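Local coordinates for protein thiosulfate sulfurtransferase (Pseudomonas aeruginosa, PDB 1YT8) that probably transfers sulfur from thiosulfate to cyanide, as a sulfurtransferase built from four rhodanese-like domains, at residues L132-V137 against I223-A228; E146-D151 against T187-N192; M161-G166 against Q230-G235. All coordinates share one frame; numbering follows the deposited sequence.

The three contacts lie in and around the parallel sheet of the second rhodanese-like domain, 12 to 14 Å apart, centre to centre. Contact 2 supplies two central strands of that sheet; contact 1 pairs two helices on the Ile149 and Ile190 face, where Val137 CG1 comes within 3.7 Å of Ile149 CD1. Segment 230-235 of contact 3 follows 223-228 of contact 1 along the chain, and the two are joined by a hydrogen bond of 2.8 Å from Trp225 NE1 to Gln231 O. Ile163 of contact 3 packs on contact 2, its CG2 lying 3.7 Å from Ile149 CD1. The strand ending at Asn192 leads directly into the sulfite pocket, which Cys193 to Arg198 line together with Gln312.

Contact 1 of 3, residues L132-V137 against I223-A228; sequences LAAEEV and IGWTLA
The indole of Trp225 meets Val137 at the rim of its six-membered ring. Val137 CB lies in the ring plane, and CG1, close to that plane, is 3.8 Å from Trp225 CZ3. The two side chains cross at about a right angle. Ala134 O approaches the same carbon obliquely, at 3.6 Å from Trp225 CZ3. The indole reaches this place although the CB of Trp225 points away from helix 134-142: with CG anti to the backbone N (chi1 -160°), the ring comes back against the first turn of that helix. In the three-layer alpha/beta/alpha fold of a rhodanese-like domain, this contact joins the start of helix 134-142 to the end of helix 221-227 on one face of the sheet. Leu218 of strand 215-218 touches both Val137 and Trp225, which places the pair on that sheet. Beside the ring, the approach is close because small residues face each other. Ala134 CB lies 3.7 Å from Ala228 CB and equally 3.7 Å from Gly224 O. At the outer margin, Glu135 bends at chi2 so that OE2 comes 3.6 Å from Ala228 CB. There a water donates to Glu135 OE2 at 2.6 Å and to Ala228 O at 3.1 Å.

Contact 2 of 3, residues E146-D151 against T187-N192; sequences EAVILD and TRVIVN
Asn192 carries CG between its backbone N and carbonyl carbon (chi1 82°), which brings the amide close to Asp151. Asp151 in turn holds its carboxylate anti to the backbone N (chi1 -163°), and the two groups meet at the C-terminal ends of their strands. Asn192 ND2 donates to Asp151 OD2 at 3.1 Å, arriving from above the carboxylate; the carboxylate and amide planes stand 80° apart. A water closes the same pair, giving one proton to Asp151 OD2 at 2.7 Å and the other to Asn192 OD1 at 3.1 Å. With a salt bridge from Arg153 added, OD2 has at least three partners, which help to hold the rotation of the carboxylate. The amide also lies against a methyl, Ile149 CG2 being 3.6 Å from Asn192 OD1. These groups end the parallel pairing at the heart of the rhodanese sheet, whose strand order is 1-5-4-2-3. Five backbone bonds join the strands in regular alternation from Glu146 O to Asn192 N, the shortest being Leu150 N to Ile190 O at 2.7 Å. Ile149 and Asp151 turn their backbone bonds outward to Ile167 on the edge strand, and Val189 bonds to Pro214 and Ala216. On the face opposite Ile149 and Ile190, Leu150 CD1 packs at 3.8 Å on Val189 CG1, while helices 174-181 and 197-208 cover Val189 and Val191.

Contact 3 of 3, residues M161-G166 against Q230-G235; sequences MSIPGG and QQLEHG
Ser162 and Glu233 pair through their backbones as a single antiparallel hydrogen-bonded bridge. Glu233 N donates to Ser162 O at 2.8 Å, in the carbonyl plane and nearly straight, with an N-H...O angle of 177°. The return bond, Ser162 N to Glu233 O at 2.9 Å, is more bent, its donor standing above the carbonyl plane. Glu233 adds a side-chain grip: its chain, extended beyond CG, runs obliquely across Pro164 and carries the carboxylate to the turn beyond. There Gly165 N reaches Glu233 OE1 at 3.2 Å from above the carboxylate, 57° out of its plane. A water donates to that same OE1 at 2.6 Å and also to Ile163 O, while accepting from Ser162 OG at 2.7 Å, so it links the bridge, the turn and the carboxylate. Apolar contacts flank the polar ones: Leu232 splits its branches, CD1 lying 4.0 Å from Met161 CG (a selenomethionine) and CD2 lying 3.8 Å from Ile163 CD1.

What presents Gly165 N is a type II beta turn from Ile163 to Gly166, closed by Gly166 N bonding to Ile163 O; Gly165 takes the positive phi (78°) that this turn needs at its third position. Arg238 forms a salt bridge with Glu233 OE1 and also reaches Gly166 O, holding carboxylate and turn together. His234, whose ring Met161 CB approaches obliquely, is held by Thr160 O through ND1.

The contact thus ties the chain leaving helix 221-227 to the connection between helix 155-160 and edge strand 167-168. Leu232 rests on Trp225 and Thr226 of helix 221-227, Met161 touches Thr222, and Pro164 packs on Leu141 of helix 134-142.

Contact 1 of 3, residues L132-V137 against I223-A228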
loop_
_atom_site.group_PDB
_atom_site.type_symbol
_atom_site.label_atom_id
_atom_site.label_comp_id
_atom_site.label_asym_id
_atom_site.label_seq_id
_atom_site.Cartn_x
_atom_site.Cartn_y
_atom_site.Cartn_z
ATOM N N LEU A 132 10.054 24.605 -4.084
ATOM C CA LEU A 132 9.925 25.890 -3.405
ATOM C C LEU A 132 9.875 25.645 -1.908
ATOM O O LEU A 132 9.243 24.695 -1.453
ATOM C CB LEU A 132 8.637 26.591 -3.837
ATOM C CG LEU A 132 8.588 27.105 -5.270
ATOM C CD1 LEU A 132 7.161 27.504 -5.626
ATOM C CD2 LEU A 132 9.535 28.287 -5.410
ATOM N N ALA A 133 10.542 26.498 -1.141
ATOM C CA ALA A 133 10.548 26.358 0.310
ATOM C C ALA A 133 9.171 26.697 0.852
ATOM O O ALA A 133 8.435 27.475 0.244
ATOM C CB ALA A 133 11.588 27.289 0.929
ATOM N N ALA A 134 8.819 26.114 1.994
ATOM C CA ALA A 134 7.529 26.404 2.615
ATOM C C ALA A 134 7.348 27.919 2.737
ATOM O O ALA A 134 6.261 28.452 2.494
ATOM C CB ALA A 134 7.460 25.767 3.992
ATOM N N GLU A 135 8.423 28.606 3.109
ATOM C CA GLU A 135 8.384 30.057 3.274
ATOM C C GLU A 135 8.134 30.783 1.962
ATOM O O GLU A 135 7.480 31.828 1.938
ATOM C CB GLU A 135 9.690 30.570 3.896
ATOM C CG GLU A 135 9.922 30.132 5.338
ATOM C CD GLU A 135 10.565 28.761 5.459
ATOM O OE1 GLU A 135 10.763 28.085 4.426
ATOM O OE2 GLU A 135 10.877 28.356 6.597
ATOM N N GLU A 136 8.664 30.243 0.870
ATOM C CA GLU A 136 8.463 30.876 -0.427
ATOM C C GLU A 136 7.011 30.739 -0.861
ATOM O O GLU A 136 6.434 31.670 -1.421
ATOM C CB GLU A 136 9.381 30.251 -1.481
ATOM C CG GLU A 136 10.849 30.605 -1.299
ATOM C CD GLU A 136 11.734 29.988 -2.362
ATOM O OE1 GLU A 136 11.879 28.743 -2.368
ATOM O OE2 GLU A 136 12.278 30.749 -3.197
ATOM N N VAL A 137 6.422 29.573 -0.602
ATOM C CA VAL A 137 5.031 29.338 -0.972
ATOM C C VAL A 137 4.124 30.196 -0.095
ATOM O O VAL A 137 3.117 30.728 -0.562
ATOM C CB VAL A 137 4.669 27.844 -0.832
ATOM C CG1 VAL A 137 3.194 27.614 -1.181
ATOM C CG2 VAL A 137 5.563 27.022 -1.752
ATOM N N ILE A 223 4.797 18.404 6.227
ATOM C CA ILE A 223 5.789 18.274 7.287
ATOM C C ILE A 223 6.615 19.559 7.301
ATOM O O ILE A 223 6.833 20.162 8.352
ATOM C CB ILE A 223 6.732 17.066 7.033
ATOM C CG1 ILE A 223 6.010 15.767 7.396
ATOM C CG2 ILE A 223 8.026 17.216 7.838
ATOM C CD1 ILE A 223 6.802 14.492 7.121
ATOM N N GLY A 224 7.058 19.971 6.117
ATOM C CA GLY A 224 7.855 21.180 5.999
ATOM C C GLY A 224 7.070 22.427 6.356
ATOM O O GLY A 224 7.632 23.397 6.865
ATOM N N TRP A 225 5.771 22.407 6.076
ATOM C CA TRP A 225 4.899 23.538 6.380
ATOM C C TRP A 225 4.847 23.718 7.900
ATOM O O TRP A 225 4.959 24.830 8.413
ATOM C CB TRP A 225 3.495 23.268 5.818
ATOM C CG TRP A 225 2.649 24.497 5.643
ATOM C CD1 TRP A 225 1.689 24.964 6.497
ATOM C CD2 TRP A 225 2.691 25.420 4.544
ATOM N NE1 TRP A 225 1.129 26.120 5.997
ATOM C CE2 TRP A 225 1.725 26.422 4.799
ATOM C CE3 TRP A 225 3.452 25.499 3.367
ATOM C CZ2 TRP A 225 1.499 27.488 3.920
ATOM C CZ3 TRP A 225 3.228 26.560 2.492
ATOM C CH2 TRP A 225 2.257 27.541 2.775
ATOM N N THR A 226 4.689 22.610 8.615
ATOM C CA THR A 226 4.640 22.637 10.072
ATOM C C THR A 226 5.995 23.046 10.642
ATOM O O THR A 226 6.069 23.887 11.539
ATOM C CB THR A 226 4.254 21.255 10.636
ATOM O OG1 THR A 226 2.939 20.918 10.186
ATOM C CG2 THR A 226 4.282 21.261 12.159
ATOM N N LEU A 227 7.066 22.460 10.115
ATOM C CA LEU A 227 8.408 22.779 10.592
ATOM C C LEU A 227 8.738 24.252 10.366
ATOM O O LEU A 227 9.539 24.836 11.098
ATOM C CB LEU A 227 9.449 21.899 9.891
ATOM C CG LEU A 227 9.358 20.393 10.154
ATOM C CD1 LEU A 227 10.420 19.664 9.333
ATOM C CD2 LEU A 227 9.538 20.114 11.639
ATOM N N ALA A 228 8.118 24.850 9.354
ATOM C CA ALA A 228 8.342 26.259 9.046
ATOM C C ALA A 228 7.497 27.136 9.967
ATOM O O ALA A 228 7.584 28.367 9.927
ATOM C CB ALA A 228 7.991 26.537 7.586
HETATM O O HOH W 1 10.112 29.646 8.772
#

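Contact 2 of 3, residues E146-D151 against T187-N192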
loop_
_atom_site.group_PDB
_atom_site.type_symbol
_atom_site.label_atom_id
_atom_site.label_comp_id
_atom_site.label_asym_id
_atom_site.label_seq_id
_atom_site.Cartn_x
_atom_site.Cartn_y
_atom_site.Cartn_z
ATOM N N GLU A 146 -0.837 34.262 -8.548
ATOM C CA GLU A 146 -1.634 33.383 -9.386
ATOM C C GLU A 146 -0.923 32.036 -9.370
ATOM O O GLU A 146 0.042 31.812 -10.109
ATOM C CB GLU A 146 -1.709 33.910 -10.819
ATOM C CG GLU A 146 -2.509 33.007 -11.753
ATOM C CD GLU A 146 -2.645 33.595 -13.142
ATOM O OE1 GLU A 146 -1.602 33.900 -13.758
ATOM O OE2 GLU A 146 -3.792 33.750 -13.625
ATOM N N ALA A 147 -1.399 31.151 -8.505
ATOM C CA ALA A 147 -0.805 29.837 -8.366
ATOM C C ALA A 147 -1.807 28.901 -7.725
ATOM O O ALA A 147 -2.651 29.330 -6.945
ATOM C CB ALA A 147 0.445 29.920 -7.493
ATOM N N VAL A 148 -1.718 27.624 -8.066
ATOM C CA VAL A 148 -2.599 26.632 -7.469
ATOM C C VAL A 148 -1.707 25.599 -6.805
ATOM O O VAL A 148 -0.623 25.287 -7.304
ATOM C CB VAL A 148 -3.519 25.952 -8.516
ATOM C CG1 VAL A 148 -4.498 26.979 -9.078
ATOM C CG2 VAL A 148 -2.698 25.325 -9.629
ATOM N N ILE A 149 -2.142 25.104 -5.652
ATOM C CA ILE A 149 -1.389 24.100 -4.915
ATOM C C ILE A 149 -2.196 22.817 -5.019
ATOM O O ILE A 149 -3.325 22.743 -4.535
ATOM C CB ILE A 149 -1.215 24.510 -3.434
ATOM C CG1 ILE A 149 -0.513 25.872 -3.363
ATOM C CG2 ILE A 149 -0.392 23.457 -2.686
ATOM C CD1 ILE A 149 -0.264 26.392 -1.952
ATOM N N LEU A 150 -1.614 21.818 -5.674
ATOM C CA LEU A 150 -2.284 20.539 -5.880
ATOM C C LEU A 150 -1.685 19.464 -4.980
ATOM O O LEU A 150 -0.477 19.222 -5.005
ATOM C CB LEU A 150 -2.164 20.129 -7.347
ATOM C CG LEU A 150 -2.481 21.255 -8.344
ATOM C CD1 LEU A 150 -2.371 20.718 -9.761
ATOM C CD2 LEU A 150 -3.876 21.813 -8.095
ATOM N N ASP A 151 -2.546 18.828 -4.190
ATOM C CA ASP A 151 -2.146 17.784 -3.251
ATOM C C ASP A 151 -2.261 16.419 -3.931
ATOM O O ASP A 151 -3.366 15.974 -4.258
ATOM C CB ASP A 151 -3.051 17.850 -2.024
ATOM C CG ASP A 151 -2.479 17.118 -0.838
ATOM O OD1 ASP A 151 -2.081 15.947 -1.002
ATOM O OD2 ASP A 151 -2.437 17.717 0.260
ATOM N N THR A 187 -0.094 30.832 -14.747
ATOM C CA THR A 187 -0.407 30.297 -13.420
ATOM C C THR A 187 0.606 29.259 -12.945
ATOM O O THR A 187 0.851 28.256 -13.623
ATOM C CB THR A 187 -1.811 29.638 -13.395
ATOM O OG1 THR A 187 -2.801 30.610 -13.741
ATOM C CG2 THR A 187 -2.128 29.086 -12.008
ATOM N N ARG A 188 1.193 29.502 -11.776
ATOM C CA ARG A 188 2.156 28.563 -11.214
ATOM C C ARG A 188 1.416 27.337 -10.705
ATOM O O ARG A 188 0.309 27.446 -10.173
ATOM C CB ARG A 188 2.908 29.180 -10.033
ATOM C CG ARG A 188 3.660 30.452 -10.343
ATOM C CD ARG A 188 4.629 30.783 -9.221
ATOM N NE ARG A 188 5.561 29.684 -9.024
ATOM C CZ ARG A 188 6.847 29.828 -8.728
ATOM N NH1 ARG A 188 7.377 31.034 -8.589
ATOM N NH2 ARG A 188 7.605 28.754 -8.586
ATOM N N VAL A 189 2.031 26.173 -10.867
ATOM C CA VAL A 189 1.448 24.933 -10.379
ATOM C C VAL A 189 2.438 24.379 -9.367
ATOM O O VAL A 189 3.609 24.145 -9.683
ATOM C CB VAL A 189 1.212 23.916 -11.519
ATOM C CG1 VAL A 189 0.775 22.565 -10.942
ATOM C CG2 VAL A 189 0.128 24.439 -12.453
ATOM N N ILE A 190 1.961 24.210 -8.141
ATOM C CA ILE A 190 2.770 23.702 -7.043
ATOM C C ILE A 190 2.154 22.385 -6.581
ATOM O O ILE A 190 0.956 22.324 -6.310
ATOM C CB ILE A 190 2.770 24.704 -5.870
ATOM C CG1 ILE A 190 3.355 26.041 -6.337
ATOM C CG2 ILE A 190 3.568 24.145 -4.699
ATOM C CD1 ILE A 190 3.181 27.176 -5.342
ATOM N N VAL A 191 2.965 21.333 -6.509
ATOM C CA VAL A 191 2.473 20.024 -6.080
ATOM C C VAL A 191 3.027 19.681 -4.698
ATOM O O VAL A 191 4.221 19.853 -4.443
ATOM C CB VAL A 191 2.902 18.899 -7.068
ATOM C CG1 VAL A 191 2.277 17.570 -6.644
ATOM C CG2 VAL A 191 2.487 19.252 -8.504
ATOM N N ASN A 192 2.163 19.201 -3.804
ATOM C CA ASN A 192 2.609 18.826 -2.469
ATOM C C ASN A 192 2.082 17.458 -2.073
ATOM O O ASN A 192 1.182 16.914 -2.703
ATOM C CB ASN A 192 2.125 19.830 -1.406
ATOM C CG ASN A 192 0.682 19.572 -0.961
ATOM O OD1 ASN A 192 -0.271 20.070 -1.563
ATOM N ND2 ASN A 192 0.520 18.772 0.095
HETATM O O HOH W 2 -2.654 20.387 0.353
#

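Contact 3 of 3, residues M161-G166 against Q230-G235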
loop_
_atom_site.group_PDB
_atom_site.type_symbol
_atom_site.label_atom_id
_atom_site.label_comp_id
_atom_site.label_asym_id
_atom_site.label_seq_id
_atom_site.Cartn_x
_atom_site.Cartn_y
_atom_site.Cartn_z
HETATM N N MSE A 161 -5.098 16.873 6.753
HETATM C CA MSE A 161 -4.409 18.154 6.878
HETATM C C MSE A 161 -3.970 18.557 5.482
HETATM O O MSE A 161 -3.626 17.704 4.663
HETATM C CB MSE A 161 -3.200 18.066 7.823
HETATM C CG MSE A 161 -1.977 17.382 7.252
HETATM SE SE MSE A 161 -2.165 15.459 7.186
HETATM C CE MSE A 161 -0.275 14.989 7.424
ATOM N N SER A 162 -4.002 19.853 5.203
ATOM C CA SER A 162 -3.628 20.336 3.882
ATOM C C SER A 162 -3.032 21.735 3.889
ATOM O O SER A 162 -3.171 22.487 4.860
ATOM C CB SER A 162 -4.851 20.307 2.959
ATOM O OG SER A 162 -5.947 20.975 3.560
ATOM N N ILE A 163 -2.361 22.074 2.794
ATOM C CA ILE A 163 -1.739 23.385 2.634
ATOM C C ILE A 163 -2.876 24.357 2.289
ATOM O O ILE A 163 -3.765 24.021 1.508
ATOM C CB ILE A 163 -0.699 23.359 1.475
ATOM C CG1 ILE A 163 0.314 22.229 1.702
ATOM C CG2 ILE A 163 0.001 24.714 1.359
ATOM C CD1 ILE A 163 1.093 22.326 3.021
ATOM N N PRO A 164 -2.871 25.566 2.876
ATOM C CA PRO A 164 -3.920 26.559 2.612
ATOM C C PRO A 164 -4.276 26.729 1.142
ATOM O O PRO A 164 -3.405 26.993 0.312
ATOM C CB PRO A 164 -3.340 27.838 3.212
ATOM C CG PRO A 164 -2.599 27.320 4.392
ATOM C CD PRO A 164 -1.883 26.098 3.829
ATOM N N GLY A 165 -5.563 26.583 0.835
ATOM C CA GLY A 165 -6.028 26.731 -0.533
ATOM C C GLY A 165 -5.761 25.532 -1.424
ATOM O O GLY A 165 -6.155 25.525 -2.584
ATOM N N GLY A 166 -5.099 24.516 -0.880
ATOM C CA GLY A 166 -4.783 23.328 -1.657
ATOM C C GLY A 166 -5.988 22.621 -2.249
ATOM O O GLY A 166 -7.082 22.637 -1.679
ATOM N N GLN A 230 4.235 27.299 9.902
ATOM C CA GLN A 230 3.077 27.801 9.181
ATOM C C GLN A 230 1.824 26.998 9.522
ATOM O O GLN A 230 1.913 25.942 10.139
ATOM C CB GLN A 230 3.392 27.808 7.688
ATOM C CG GLN A 230 4.469 28.845 7.399
ATOM C CD GLN A 230 5.149 28.678 6.066
ATOM O OE1 GLN A 230 4.703 27.915 5.204
ATOM N NE2 GLN A 230 6.244 29.408 5.882
ATOM N N GLN A 231 0.664 27.507 9.126
ATOM C CA GLN A 231 -0.609 26.876 9.465
ATOM C C GLN A 231 -1.246 25.972 8.414
ATOM O O GLN A 231 -1.410 26.354 7.262
ATOM C CB GLN A 231 -1.605 27.969 9.868
ATOM C CG GLN A 231 -2.968 27.475 10.346
ATOM C CD GLN A 231 -2.891 26.722 11.660
ATOM O OE1 GLN A 231 -2.246 27.173 12.610
ATOM N NE2 GLN A 231 -3.561 25.573 11.727
ATOM N N LEU A 232 -1.621 24.772 8.841
ATOM C CA LEU A 232 -2.271 23.805 7.969
ATOM C C LEU A 232 -3.781 23.943 8.115
ATOM O O LEU A 232 -4.269 24.442 9.129
ATOM C CB LEU A 232 -1.865 22.380 8.359
ATOM C CG LEU A 232 -0.416 21.968 8.089
ATOM C CD1 LEU A 232 -0.123 20.630 8.764
ATOM C CD2 LEU A 232 -0.187 21.879 6.584
ATOM N N GLU A 233 -4.515 23.516 7.096
ATOM C CA GLU A 233 -5.966 23.548 7.149
ATOM C C GLU A 233 -6.388 22.098 7.365
ATOM O O GLU A 233 -5.570 21.188 7.223
ATOM C CB GLU A 233 -6.548 24.103 5.848
ATOM C CG GLU A 233 -6.119 25.534 5.569
ATOM C CD GLU A 233 -6.916 26.189 4.453
ATOM O OE1 GLU A 233 -7.118 25.553 3.396
ATOM O OE2 GLU A 233 -7.328 27.352 4.634
ATOM N N HIS A 234 -7.651 21.875 7.711
ATOM C CA HIS A 234 -8.116 20.516 7.966
ATOM C C HIS A 234 -9.548 20.339 7.492
ATOM O O HIS A 234 -10.325 21.293 7.495
ATOM C CB HIS A 234 -8.039 20.222 9.472
ATOM C CG HIS A 234 -6.701 20.515 10.077
ATOM N ND1 HIS A 234 -5.638 19.642 9.992
ATOM C CD2 HIS A 234 -6.247 21.596 10.757
ATOM C CE1 HIS A 234 -4.587 20.172 10.593
ATOM N NE2 HIS A 234 -4.929 21.357 11.066
ATOM N N GLY A 235 -9.891 19.117 7.089
ATOM C CA GLY A 235 -11.242 18.826 6.641
ATOM C C GLY A 235 -11.647 19.524 5.357
ATOM O O GLY A 235 -12.839 19.664 5.065
HETATM O O HOH W 3 -6.253 23.338 2.361
#